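Side-chain contacts in L-glyceraldehyde 3-phosphate reductase (Clostridium beijerinckii, PDB 6HG6), which probably reduces aldehydes, furfural among them, with NADPH as the hydride donor, as an aldo-keto reductase built on a TIM barrel: residues Glu262-Leu267 against Gln276-Met281; Asn268-Asn273 against Met323-Ile328. All coordinates share one frame; numbering follows the deposited sequence.

Contact 1. Residues Glu262-Leu267 against Gln276-Met281. With NDP (NADPH dihydro-nicotinamide-adenine-dinucleotide phosphate), chain B.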
loop_
_atom_site.group_PDB
_atom_site.type_symbol
_atom_site.label_atom_id
_atom_site.label_comp_id
_atom_site.label_asym_id
_atom_site.label_seq_id
_atom_site.Cartn_x
_atom_site.Cartn_y
_atom_site.Cartn_z
ATOM N N GLU A 262 14.122 15.226 18.586
ATOM C CA GLU A 262 14.285 16.640 18.141
ATOM C C GLU A 262 13.745 16.800 16.712
ATOM O O GLU A 262 13.069 17.807 16.447
ATOM C CB GLU A 262 15.756 17.065 18.165
ATOM C CG GLU A 262 16.001 18.494 17.691
ATOM C CD GLU A 262 15.444 19.578 18.624
ATOM O OE1 GLU A 262 14.650 19.121 19.607
ATOM O OE2 GLU A 262 15.684 20.876 18.304
ATOM N N GLN A 263 14.072 15.867 15.817
ATOM C CA GLN A 263 13.560 15.878 14.422
ATOM C C GLN A 263 12.020 15.845 14.447
ATOM O O GLN A 263 11.351 16.578 13.593
ATOM C CB GLN A 263 14.076 14.678 13.626
ATOM C CG GLN A 263 15.570 14.702 13.347
ATOM C CD GLN A 263 15.969 13.471 12.576
ATOM O OE1 GLN A 263 15.453 12.383 12.810
ATOM N NE2 GLN A 263 16.843 13.647 11.601
ATOM N N ILE A 264 11.477 15.003 15.346
ATOM C CA ILE A 264 10.015 14.769 15.491
ATOM C C ILE A 264 9.364 16.012 16.071
ATOM O O ILE A 264 8.267 16.366 15.620
ATOM C CB ILE A 264 9.740 13.518 16.343
ATOM C CG1 ILE A 264 10.219 12.252 15.636
ATOM C CG2 ILE A 264 8.271 13.419 16.703
ATOM C CD1 ILE A 264 10.168 10.994 16.492
ATOM N N ARG A 265 10.028 16.657 17.036
ATOM C CA ARG A 265 9.484 17.873 17.668
ATOM C C ARG A 265 9.346 18.984 16.591
ATOM O O ARG A 265 8.341 19.754 16.692
ATOM C CB ARG A 265 10.382 18.348 18.819
ATOM C CG ARG A 265 9.837 19.572 19.538
ATOM C CD ARG A 265 10.828 20.115 20.544
ATOM N NE ARG A 265 11.969 20.776 19.904
ATOM C CZ ARG A 265 11.959 22.025 19.414
ATOM N NH1 ARG A 265 10.845 22.751 19.461
ATOM N NH2 ARG A 265 13.050 22.531 18.847
ATOM N N ARG A 266 10.422 19.179 15.802
ATOM C CA ARG A 266 10.477 20.252 14.771
ATOM C C ARG A 266 9.499 19.947 13.625
ATOM O O ARG A 266 8.917 20.894 13.103
ATOM C CB ARG A 266 11.888 20.428 14.206
ATOM C CG ARG A 266 12.922 20.928 15.206
ATOM C CD ARG A 266 14.287 20.869 14.547
ATOM N NE ARG A 266 14.801 22.154 14.110
ATOM C CZ ARG A 266 15.733 22.374 13.172
ATOM N NH1 ARG A 266 16.255 21.384 12.462
ATOM N NH2 ARG A 266 16.140 23.619 12.948
ATOM N N LEU A 267 9.329 18.686 13.228
ATOM C CA LEU A 267 8.380 18.330 12.128
ATOM C C LEU A 267 6.935 18.591 12.608
ATOM O O LEU A 267 6.096 19.224 11.900
ATOM C CB LEU A 267 8.544 16.870 11.688
ATOM C CG LEU A 267 9.840 16.562 10.944
ATOM C CD1 LEU A 267 10.012 15.063 10.792
ATOM C CD2 LEU A 267 9.898 17.258 9.594
ATOM N N GLN A 276 -2.512 20.576 11.072
ATOM C CA GLN A 276 -2.473 19.106 10.972
ATOM C C GLN A 276 -1.730 18.488 12.164
ATOM O O GLN A 276 -0.838 19.146 12.740
ATOM C CB GLN A 276 -1.700 18.698 9.716
ATOM C CG GLN A 276 -2.360 19.078 8.391
ATOM C CD GLN A 276 -1.688 18.388 7.226
ATOM O OE1 GLN A 276 -0.532 18.655 6.907
ATOM N NE2 GLN A 276 -2.408 17.487 6.566
ATOM N N THR A 277 -2.045 17.229 12.476
ATOM C CA THR A 277 -1.197 16.396 13.356
ATOM C C THR A 277 0.051 16.037 12.538
ATOM O O THR A 277 -0.007 16.121 11.277
ATOM C CB THR A 277 -1.921 15.113 13.788
ATOM O OG1 THR A 277 -2.260 14.410 12.595
ATOM C CG2 THR A 277 -3.141 15.369 14.649
ATOM N N LEU A 278 1.117 15.596 13.207
ATOM C CA LEU A 278 2.343 15.115 12.521
ATOM C C LEU A 278 1.965 13.974 11.571
ATOM O O LEU A 278 2.363 14.016 10.390
ATOM C CB LEU A 278 3.394 14.701 13.553
ATOM C CG LEU A 278 4.674 14.117 12.956
ATOM C CD1 LEU A 278 5.228 15.019 11.861
ATOM C CD2 LEU A 278 5.722 13.917 14.039
ATOM N N ALA A 279 1.175 12.998 12.026
ATOM C CA ALA A 279 0.732 11.861 11.191
ATOM C C ALA A 279 0.061 12.391 9.928
ATOM O O ALA A 279 0.376 11.894 8.812
ATOM C CB ALA A 279 -0.222 10.959 11.938
ATOM N N GLN A 280 -0.845 13.352 10.091
ATOM C CA GLN A 280 -1.581 13.919 8.936
ATOM C C GLN A 280 -0.596 14.587 7.971
ATOM O O GLN A 280 -0.726 14.353 6.768
ATOM C CB GLN A 280 -2.649 14.897 9.378
ATOM C CG GLN A 280 -3.897 14.213 9.900
ATOM C CD GLN A 280 -4.881 15.253 10.373
ATOM O OE1 GLN A 280 -4.503 16.251 10.978
ATOM N NE2 GLN A 280 -6.127 15.071 9.954
ATOM N N MET A 281 0.391 15.331 8.479
ATOM C CA MET A 281 1.347 16.007 7.573
ATOM C C MET A 281 2.207 14.955 6.871
ATOM O O MET A 281 2.532 15.128 5.684
ATOM C CB MET A 281 2.264 16.962 8.315
ATOM C CG MET A 281 3.144 17.693 7.356
ATOM S SD MET A 281 4.191 18.912 8.149
ATOM C CE MET A 281 5.469 17.849 8.833
HETATM P PA NDP B . 1.516 3.396 8.583
HETATM O O1A NDP B . 2.919 3.883 8.431
HETATM O O2A NDP B . 0.309 4.140 8.107
HETATM O O5B NDP B . 1.273 2.916 10.099
HETATM C C5B NDP B . -0.036 2.419 10.487
HETATM C C4B NDP B . -0.144 2.416 11.989
HETATM O O4B NDP B . 0.126 3.761 12.462
HETATM C C3B NDP B . -1.511 2.048 12.584
HETATM O O3B NDP B . -1.683 0.649 12.792
HETATM C C2B NDP B . -1.470 2.808 13.904
HETATM O O2B NDP B . -0.670 2.045 14.802
HETATM C C1B NDP B . -0.747 4.092 13.516
HETATM N N9A NDP B . -1.594 5.178 13.041
HETATM C C8A NDP B . -2.338 5.217 11.887
HETATM N N7A NDP B . -2.954 6.357 11.700
HETATM C C5A NDP B . -2.595 7.124 12.800
HETATM C C6A NDP B . -2.923 8.438 13.187
HETATM N N6A NDP B . -3.716 9.239 12.480
HETATM N N1A NDP B . -2.385 8.906 14.344
HETATM C C2A NDP B . -1.585 8.094 15.049
HETATM N N3A NDP B . -1.203 6.847 14.779
HETATM C C4A NDP B . -1.746 6.413 13.628
HETATM O O3 NDP B . 1.406 1.999 7.776
HETATM P PN NDP B . 1.949 0.510 7.995
HETATM O O1N NDP B . 0.986 -0.180 8.902
HETATM O O2N NDP B . 3.410 0.499 8.311
HETATM O O5D NDP B . 1.765 -0.071 6.502
HETATM C C5D NDP B . 0.512 0.201 5.822
HETATM C C4D NDP B . 0.268 -0.870 4.786
HETATM O O4D NDP B . 1.337 -0.850 3.822
HETATM C C3D NDP B . 0.278 -2.315 5.280
HETATM O O3D NDP B . -0.949 -2.633 5.922
HETATM C C2D NDP B . 0.504 -3.048 3.953
HETATM O O2D NDP B . -0.698 -3.136 3.235
HETATM C C1D NDP B . 1.497 -2.135 3.239
HETATM N N1N NDP B . 2.902 -2.578 3.417
HETATM C C2N NDP B . 3.595 -3.090 2.347
HETATM C C3N NDP B . 4.778 -3.762 2.489
HETATM C C7N NDP B . 5.468 -4.297 1.262
HETATM O O7N NDP B . 4.921 -4.236 0.144
HETATM N N7N NDP B . 6.664 -4.858 1.442
HETATM C C4N NDP B . 5.320 -3.920 3.883
HETATM C C5N NDP B . 4.603 -3.159 4.928
HETATM C C6N NDP B . 3.512 -2.479 4.654
HETATM P P2B NDP B . -1.036 2.130 16.374
HETATM O O1X NDP B . -2.499 2.432 16.629
HETATM O O2X NDP B . -0.637 0.767 16.917
HETATM O O3X NDP B . -0.120 3.246 16.853
#
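Leu278 and Met281, on the first turn of helix 278-286, pack against Ile264 and Leu267 of helix 258-273, two consecutive helices on the outside of the TIM barrel between its seventh and eighth strands. The contact across the segments is apolar and buried, without a hydrogen bond. Leu278 takes part in two of the three pairs, one with each methyl: CD2 meets Ile264 CG2 at 3.7 Å, the two side chains crossing at about a right angle, while CD1 lies against Leu267 CB at 3.8 Å. CG of Leu278 stands anti to the backbone N (chi1 177°), which carries both methyls out to the neighbouring helix. Met281 runs extended as far as its sulfur and then bends at the last torsion (chi3 78°), bringing CE to 3.4 Å from the backbone carbonyl oxygen Leu267 O.

Polar bonds lie within one segment or run to other parts of the chain. Thr277 is the N-cap of its helix and forms a capping box with Gln280: Gln280 N gives to Thr277 OG1, and Thr277 N gives to Gln280 OE1 at 3.0 Å, on a lone pair in the carbonyl plane. Thr277 OG1 also bonds Glu307, an NADPH-binding residue, and Gln280 NE2 bonds the backbone O of Glu307, so the capped end is tied to the cofactor site. On the far helix Arg265 grips Glu262 side-on, NE to OE1 and NH2 to OE2.

The cofactor lies beside the helix start, where Ala279 CB approaches the adenine nitrogen N1A of NADPH at 3.8 Å.

Contact 2. Residues Asn268-Asn273 against Met323-Ile328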
loop_
_atom_site.group_PDB
_atom_site.type_symbol
_atom_site.label_atom_id
_atom_site.label_comp_id
_atom_site.label_asym_id
_atom_site.label_seq_id
_atom_site.Cartn_x
_atom_site.Cartn_y
_atom_site.Cartn_z
ATOM N N ASN A 268 6.719 18.248 13.914
ATOM C CA ASN A 268 5.370 18.400 14.504
ATOM C C ASN A 268 5.016 19.897 14.566
ATOM O O ASN A 268 3.821 20.219 14.465
ATOM C CB ASN A 268 5.299 17.769 15.890
ATOM C CG ASN A 268 3.914 17.864 16.477
ATOM O OD1 ASN A 268 2.973 17.317 15.920
ATOM N ND2 ASN A 268 3.803 18.546 17.600
ATOM N N ASN A 269 6.020 20.770 14.743
ATOM C CA ASN A 269 5.783 22.242 14.747
ATOM C C ASN A 269 5.337 22.681 13.344
ATOM O O ASN A 269 4.430 23.598 13.250
ATOM C CB ASN A 269 6.995 23.020 15.272
ATOM C CG ASN A 269 7.116 22.921 16.780
ATOM O OD1 ASN A 269 5.892 22.700 17.520
ATOM N ND2 ASN A 269 8.604 23.206 17.271
ATOM N N ILE A 270 5.951 22.118 12.297
ATOM C CA ILE A 270 5.542 22.440 10.900
ATOM C C ILE A 270 4.087 21.964 10.690
ATOM O O ILE A 270 3.244 22.730 10.083
ATOM C CB ILE A 270 6.524 21.837 9.888
ATOM C CG1 ILE A 270 7.924 22.415 10.107
ATOM C CG2 ILE A 270 6.031 22.053 8.477
ATOM C CD1 ILE A 270 9.003 21.710 9.359
ATOM N N ALA A 271 3.757 20.780 11.237
ATOM C CA ALA A 271 2.395 20.220 11.123
ATOM C C ALA A 271 1.398 21.127 11.856
ATOM O O ALA A 271 0.388 21.502 11.240
ATOM C CB ALA A 271 2.377 18.789 11.622
ATOM N N LEU A 272 1.681 21.539 13.095
ATOM C CA LEU A 272 0.736 22.370 13.879
ATOM C C LEU A 272 0.391 23.675 13.089
ATOM O O LEU A 272 -0.911 24.022 12.945
ATOM C CB LEU A 272 1.318 22.750 15.258
ATOM C CG LEU A 272 1.452 21.629 16.296
ATOM C CD1 LEU A 272 1.997 22.158 17.605
ATOM C CD2 LEU A 272 0.125 20.932 16.556
ATOM N N ASN A 273 1.438 24.254 12.423
ATOM C CA ASN A 273 1.311 25.552 11.700
ATOM C C ASN A 273 0.388 25.367 10.488
ATOM O O ASN A 273 -0.209 26.365 10.056
ATOM C CB ASN A 273 2.663 26.126 11.272
ATOM C CG ASN A 273 3.480 26.663 12.423
ATOM O OD1 ASN A 273 2.943 27.128 13.432
ATOM N ND2 ASN A 273 4.795 26.662 12.261
ATOM N N MET A 323 11.686 22.730 2.210
ATOM C CA MET A 323 13.141 22.804 2.485
ATOM C C MET A 323 13.380 22.590 3.992
ATOM O O MET A 323 14.493 22.040 4.353
ATOM C CB MET A 323 13.722 24.142 2.041
ATOM C CG MET A 323 13.489 25.197 3.040
ATOM S SD MET A 323 14.922 25.734 3.991
ATOM C CE MET A 323 16.043 24.350 3.864
ATOM N N MET A 324 12.390 22.953 4.852
ATOM C CA MET A 324 12.540 22.749 6.313
ATOM C C MET A 324 12.413 21.253 6.628
ATOM O O MET A 324 13.205 20.718 7.421
ATOM C CB MET A 324 11.477 23.528 7.083
ATOM C CG MET A 324 11.786 25.008 7.082
ATOM S SD MET A 324 10.180 25.821 7.863
ATOM C CE MET A 324 10.950 25.469 9.678
ATOM N N ILE A 325 11.437 20.601 6.012
ATOM C CA ILE A 325 11.189 19.155 6.250
ATOM C C ILE A 325 12.424 18.347 5.794
ATOM O O ILE A 325 12.747 17.260 6.358
ATOM C CB ILE A 325 9.915 18.690 5.541
ATOM C CG1 ILE A 325 8.684 19.244 6.256
ATOM C CG2 ILE A 325 9.912 17.184 5.483
ATOM C CD1 ILE A 325 7.405 19.082 5.472
ATOM N N ASP A 326 12.983 18.742 4.645
ATOM C CA ASP A 326 14.216 18.095 4.131
ATOM C C ASP A 326 15.406 18.365 5.067
ATOM O O ASP A 326 16.115 17.409 5.450
ATOM C CB ASP A 326 14.549 18.587 2.732
ATOM C CG ASP A 326 13.661 17.962 1.671
ATOM O OD1 ASP A 326 12.811 17.021 2.015
ATOM O OD2 ASP A 326 13.833 18.375 0.497
ATOM N N GLU A 327 15.612 19.596 5.485
ATOM C CA GLU A 327 16.803 19.874 6.318
ATOM C C GLU A 327 16.673 19.108 7.656
ATOM O O GLU A 327 17.759 18.599 8.182
ATOM C CB GLU A 327 17.008 21.387 6.434
ATOM C CG GLU A 327 18.370 21.746 7.009
ATOM C CD GLU A 327 18.451 21.717 8.522
ATOM O OE1 GLU A 327 19.599 21.931 9.060
ATOM O OE2 GLU A 327 17.362 21.557 9.170
ATOM N N ILE A 328 15.423 19.019 8.184
ATOM C CA ILE A 328 15.123 18.415 9.517
ATOM C C ILE A 328 15.258 16.892 9.436
ATOM O O ILE A 328 15.799 16.303 10.371
ATOM C CB ILE A 328 13.718 18.801 10.033
ATOM C CG1 ILE A 328 13.584 20.276 10.416
ATOM C CG2 ILE A 328 13.323 17.919 11.203
ATOM C CD1 ILE A 328 12.138 20.704 10.650
#
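Ile270 reaches from helix 258-273 toward helix 319-329 and makes its closest contact with each of three partners through one atom, its CD1 methyl. The tightest approach is to Ile328 CD1, 3.5 Å away, where the two isoleucines meet tip to tip. Met324 CB lies 3.8 Å from Ile270 CD1, its side chain slanting across that of the isoleucine, and Ile325 CG1 is at 4.0 Å from the same methyl. The ethyl arm of Ile270 has CG1 anti to the carbonyl carbon (chi1 -61°) and is extended at chi2 (169°), which pushes CD1 into the fork formed by the three residues. One methyl bridging two helices makes this a narrow contact: the segment axes come no nearer than 11.0 Å and run nearly antiparallel, at 162°.

Packing thins out toward Met324, which is partly exposed and whose nearest atom to Ile270 is CB. On the outer side of helix 319-329, Asp326 is exposed and forms a salt bridge with Arg201, while exposed Glu327 has a long, weak ion pair with Arg266. Toward the interior Ile325 also packs on Leu267, Ile198 and Phe317, and Ile328 on Leu267 and the side chains of Gln263 and Arg266. Helices 258-273, 278-286 and 319-329 pack against one another: Met281 touches Ile270 and Ala271, and Ile325 touches Trp285; all three follow the seventh barrel strand, 218-222.

How the contacts relate
From the N terminus, helix 258-273 comes first and supplies one segment to each contact, 262-267 to contact 1 and then 268-273 to contact 2. The chain turns back almost at once, and contact 1 closes this short loop with the start of helix 278-286. The chain then runs through strand 294-297, the eighth of the barrel, and helix 302-308 before helix 319-329 closes the longer loop in contact 2. The segments alternate, so the contacts cross rather than nest; their centres are about 7 Å apart. A probable hydrogen bond from Gln276 N to Ala271 O joins them, and Gln263 NE2 packs near Ile328 O. Together they join the three helices outside the barrel, strand 294-297 falling between the last two in sequence.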